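Local coordinates for protein N-acetylglucosamine-specific lectin (PDB 6M5M) that binds N-acetylated amino sugars such as N-acetylglucosamine at a calcium-bearing site of a C-type lectin domain, at residues H86-G91 / V134-N139. Sequence-based numbering, arbitrary orientation.
With CA (calcium ion), chain H; NAG (2-acetamido-2-deoxy-beta-D-glucopyranose), chain G.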
loop_
_atom_site.group_PDB
_atom_site.type_symbol
_atom_site.label_atom_id
_atom_site.label_comp_id
_atom_site.label_asym_id
_atom_site.label_seq_id
_atom_site.Cartn_x
_atom_site.Cartn_y
_atom_site.Cartn_z
ATOM N N HIS B 86 21.895 15.268 -11.002
ATOM C CA HIS B 86 21.308 15.671 -9.696
ATOM C C HIS B 86 19.798 15.424 -9.623
ATOM O O HIS B 86 19.199 15.779 -8.603
ATOM C CB HIS B 86 21.696 17.119 -9.347
ATOM C CG HIS B 86 21.082 18.178 -10.202
ATOM N ND1 HIS B 86 20.057 19.009 -9.745
ATOM C CD2 HIS B 86 21.382 18.608 -11.446
ATOM C CE1 HIS B 86 19.750 19.879 -10.684
ATOM N NE2 HIS B 86 20.516 19.628 -11.751
ATOM N N TYR B 87 19.173 14.818 -10.617
ATOM C CA TYR B 87 17.795 14.324 -10.456
ATOM C C TYR B 87 17.565 13.155 -11.405
ATOM O O TYR B 87 18.033 13.197 -12.542
ATOM C CB TYR B 87 16.786 15.477 -10.593
ATOM C CG TYR B 87 16.803 16.199 -11.910
ATOM C CD1 TYR B 87 16.172 15.660 -13.026
ATOM C CD2 TYR B 87 17.414 17.436 -12.046
ATOM C CE1 TYR B 87 16.210 16.306 -14.246
ATOM C CE2 TYR B 87 17.411 18.118 -13.258
ATOM C CZ TYR B 87 16.845 17.524 -14.372
ATOM O OH TYR B 87 16.806 18.175 -15.577
ATOM N N TYR B 88 16.776 12.181 -10.955
ATOM C CA TYR B 88 16.249 11.072 -11.791
ATOM C C TYR B 88 14.706 10.991 -11.693
ATOM O O TYR B 88 14.136 10.966 -10.555
ATOM C CB TYR B 88 16.905 9.757 -11.365
ATOM C CG TYR B 88 18.408 9.635 -11.596
ATOM C CD1 TYR B 88 19.323 10.369 -10.868
ATOM C CD2 TYR B 88 18.912 8.707 -12.492
ATOM C CE1 TYR B 88 20.702 10.238 -11.068
ATOM C CE2 TYR B 88 20.276 8.573 -12.717
ATOM C CZ TYR B 88 21.190 9.320 -11.991
ATOM O OH TYR B 88 22.537 9.151 -12.280
ATOM N N TRP B 89 14.035 10.916 -12.841
ATOM C CA TRP B 89 12.542 10.844 -12.892
ATOM C C TRP B 89 12.019 9.556 -12.250
ATOM O O TRP B 89 12.598 8.497 -12.504
ATOM C CB TRP B 89 12.077 10.978 -14.322
ATOM C CG TRP B 89 12.289 12.328 -14.922
ATOM C CD1 TRP B 89 12.961 12.589 -16.075
ATOM C CD2 TRP B 89 11.881 13.608 -14.399
ATOM N NE1 TRP B 89 12.920 13.920 -16.359
ATOM C CE2 TRP B 89 12.303 14.584 -15.343
ATOM C CE3 TRP B 89 11.146 14.048 -13.284
ATOM C CZ2 TRP B 89 12.023 15.938 -15.233
ATOM C CZ3 TRP B 89 10.903 15.398 -13.165
ATOM C CH2 TRP B 89 11.326 16.330 -14.116
ATOM N N ILE B 90 10.878 9.585 -11.534
ATOM C CA ILE B 90 10.236 8.363 -10.954
ATOM C C ILE B 90 8.754 8.330 -11.340
ATOM O O ILE B 90 8.356 9.271 -11.977
ATOM C CB ILE B 90 10.549 8.170 -9.469
ATOM C CG1 ILE B 90 9.972 9.276 -8.596
ATOM C CG2 ILE B 90 12.051 8.092 -9.198
ATOM C CD1 ILE B 90 10.240 9.085 -7.139
ATOM N N GLY B 91 8.026 7.246 -11.051
ATOM C CA GLY B 91 6.688 6.967 -11.615
ATOM C C GLY B 91 5.570 7.560 -10.761
ATOM O O GLY B 91 4.649 6.806 -10.325
ATOM N N VAL B 134 17.754 19.014 -0.049
ATOM C CA VAL B 134 17.082 17.767 -0.542
ATOM C C VAL B 134 18.204 16.803 -0.925
ATOM O O VAL B 134 18.918 17.113 -1.856
ATOM C CB VAL B 134 16.110 18.030 -1.702
ATOM C CG1 VAL B 134 15.567 16.753 -2.297
ATOM C CG2 VAL B 134 14.967 18.929 -1.245
ATOM N N VAL B 135 18.395 15.726 -0.175
ATOM C CA VAL B 135 19.631 14.892 -0.265
ATOM C C VAL B 135 19.247 13.504 -0.768
ATOM O O VAL B 135 19.134 12.567 0.040
ATOM C CB VAL B 135 20.376 14.863 1.080
ATOM C CG1 VAL B 135 21.658 14.044 0.974
ATOM C CG2 VAL B 135 20.668 16.274 1.596
ATOM N N TRP B 136 18.964 13.462 -2.059
ATOM C CA TRP B 136 18.437 12.279 -2.790
ATOM C C TRP B 136 17.096 11.864 -2.153
ATOM O O TRP B 136 16.945 10.725 -1.616
ATOM C CB TRP B 136 19.482 11.155 -2.821
ATOM C CG TRP B 136 20.602 11.418 -3.774
ATOM C CD1 TRP B 136 21.928 11.469 -3.477
ATOM C CD2 TRP B 136 20.486 11.743 -5.163
ATOM N NE1 TRP B 136 22.643 11.784 -4.592
ATOM C CE2 TRP B 136 21.796 11.936 -5.649
ATOM C CE3 TRP B 136 19.424 11.865 -6.054
ATOM C CZ2 TRP B 136 22.058 12.252 -6.971
ATOM C CZ3 TRP B 136 19.677 12.176 -7.372
ATOM C CH2 TRP B 136 20.982 12.381 -7.818
ATOM N N GLN B 137 16.116 12.755 -2.294
ATOM C CA GLN B 137 14.732 12.626 -1.776
ATOM C C GLN B 137 13.761 13.188 -2.828
ATOM O O GLN B 137 14.185 13.763 -3.844
ATOM C CB GLN B 137 14.628 13.305 -0.408
ATOM C CG GLN B 137 15.578 12.697 0.612
ATOM C CD GLN B 137 15.762 13.551 1.838
ATOM O OE1 GLN B 137 16.418 14.590 1.805
ATOM N NE2 GLN B 137 15.166 13.110 2.935
ATOM N N TRP B 138 12.473 13.003 -2.620
ATOM C CA TRP B 138 11.487 13.285 -3.686
ATOM C C TRP B 138 11.299 14.796 -3.780
ATOM O O TRP B 138 11.298 15.497 -2.728
ATOM C CB TRP B 138 10.160 12.611 -3.482
ATOM C CG TRP B 138 10.131 11.127 -3.311
ATOM C CD1 TRP B 138 11.116 10.197 -3.508
ATOM C CD2 TRP B 138 8.971 10.411 -2.877
ATOM N NE1 TRP B 138 10.644 8.947 -3.191
ATOM C CE2 TRP B 138 9.311 9.042 -2.872
ATOM C CE3 TRP B 138 7.676 10.818 -2.532
ATOM C CZ2 TRP B 138 8.390 8.080 -2.466
ATOM C CZ3 TRP B 138 6.766 9.860 -2.152
ATOM C CH2 TRP B 138 7.119 8.520 -2.126
ATOM N N ASN B 139 11.116 15.242 -5.000
ATOM C CA ASN B 139 10.766 16.647 -5.333
ATOM C C ASN B 139 9.742 16.603 -6.464
ATOM O O ASN B 139 9.803 15.659 -7.267
ATOM C CB ASN B 139 12.037 17.373 -5.757
ATOM C CG ASN B 139 11.722 18.600 -6.558
ATOM O OD1 ASN B 139 11.319 19.586 -5.959
ATOM N ND2 ASN B 139 11.946 18.536 -7.870
HETATM CA CA CA H . 9.589 21.173 -6.713
HETATM C C1 NAG G . 15.490 21.970 -9.109
HETATM C C2 NAG G . 14.480 20.914 -9.448
HETATM C C3 NAG G . 13.293 21.875 -9.119
HETATM C C4 NAG G . 13.419 22.340 -7.696
HETATM C C5 NAG G . 14.787 22.889 -7.416
HETATM C C6 NAG G . 14.962 23.349 -5.985
HETATM C C7 NAG G . 14.067 19.172 -11.023
HETATM C C8 NAG G . 13.958 18.884 -12.458
HETATM N N2 NAG G . 14.462 20.405 -10.778
HETATM O O1 NAG G . 16.504 22.581 -9.829
HETATM O O3 NAG G . 12.064 21.307 -9.192
HETATM O O4 NAG G . 12.511 23.418 -7.469
HETATM O O5 NAG G . 15.750 21.875 -7.769
HETATM O O6 NAG G . 14.579 22.316 -5.072
HETATM O O7 NAG G . 13.795 18.341 -10.124
HETATM O O HOH W 1 9.590 23.252 -7.949
#
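The outer corner of the Trp136 indole meets segment 86-91 where His86 leads into the strand. Its CH2 lies 3.7 Å from His86 C, on the backbone. The same corner comes to the edge of the Tyr88 ring, with Trp136 CH2 3.9 Å from Tyr88 CE1. The two rings meet obliquely, their planes at 58°. Further along, Ile90 CD1 lies over one face of the Trp138 indole, toward its rim. It sits 4.1 Å from the centroid of the Trp138 five-membered ring, a CH-pi contact. Ile90 CG1 lies between the backbone N and carbonyl carbon (chi1 65°), and the extended chain beyond carries CD1 over the indole.

NAG touches both segments, through Tyr87 and Asn139. The NAG methyl C8 lies over the centre of the Tyr87 ring, 3.6 Å from Tyr87 CE2. Asn139 ND2 donates to NAG O3 at 3.1 Å, while Asn139 OD1 binds calcium at 2.5 Å. One amide thus serves both metal and sugar. Asn139 ND2 also hydrogen-bonds Asp127, which helps fix the amide's rotation. Asp120 and Asp140 complete the protein ligands of this calcium.

Strand 125-131 runs between strands 87-95 and 137-141 in the sheet, so side chains bridge the two. The chain turns a corner at Val135 and Trp136, and Trp136 and Gln137 form a G1 beta bulge.

Between the protein segments the contact is largely van der Waals packing, partly against the His86 backbone. Of the two segments, Asn139 supplies the calcium ligand and the hydrogen bond to the sugar. The methyl resting on Tyr87 is consistent with recognition of the N-acetyl group.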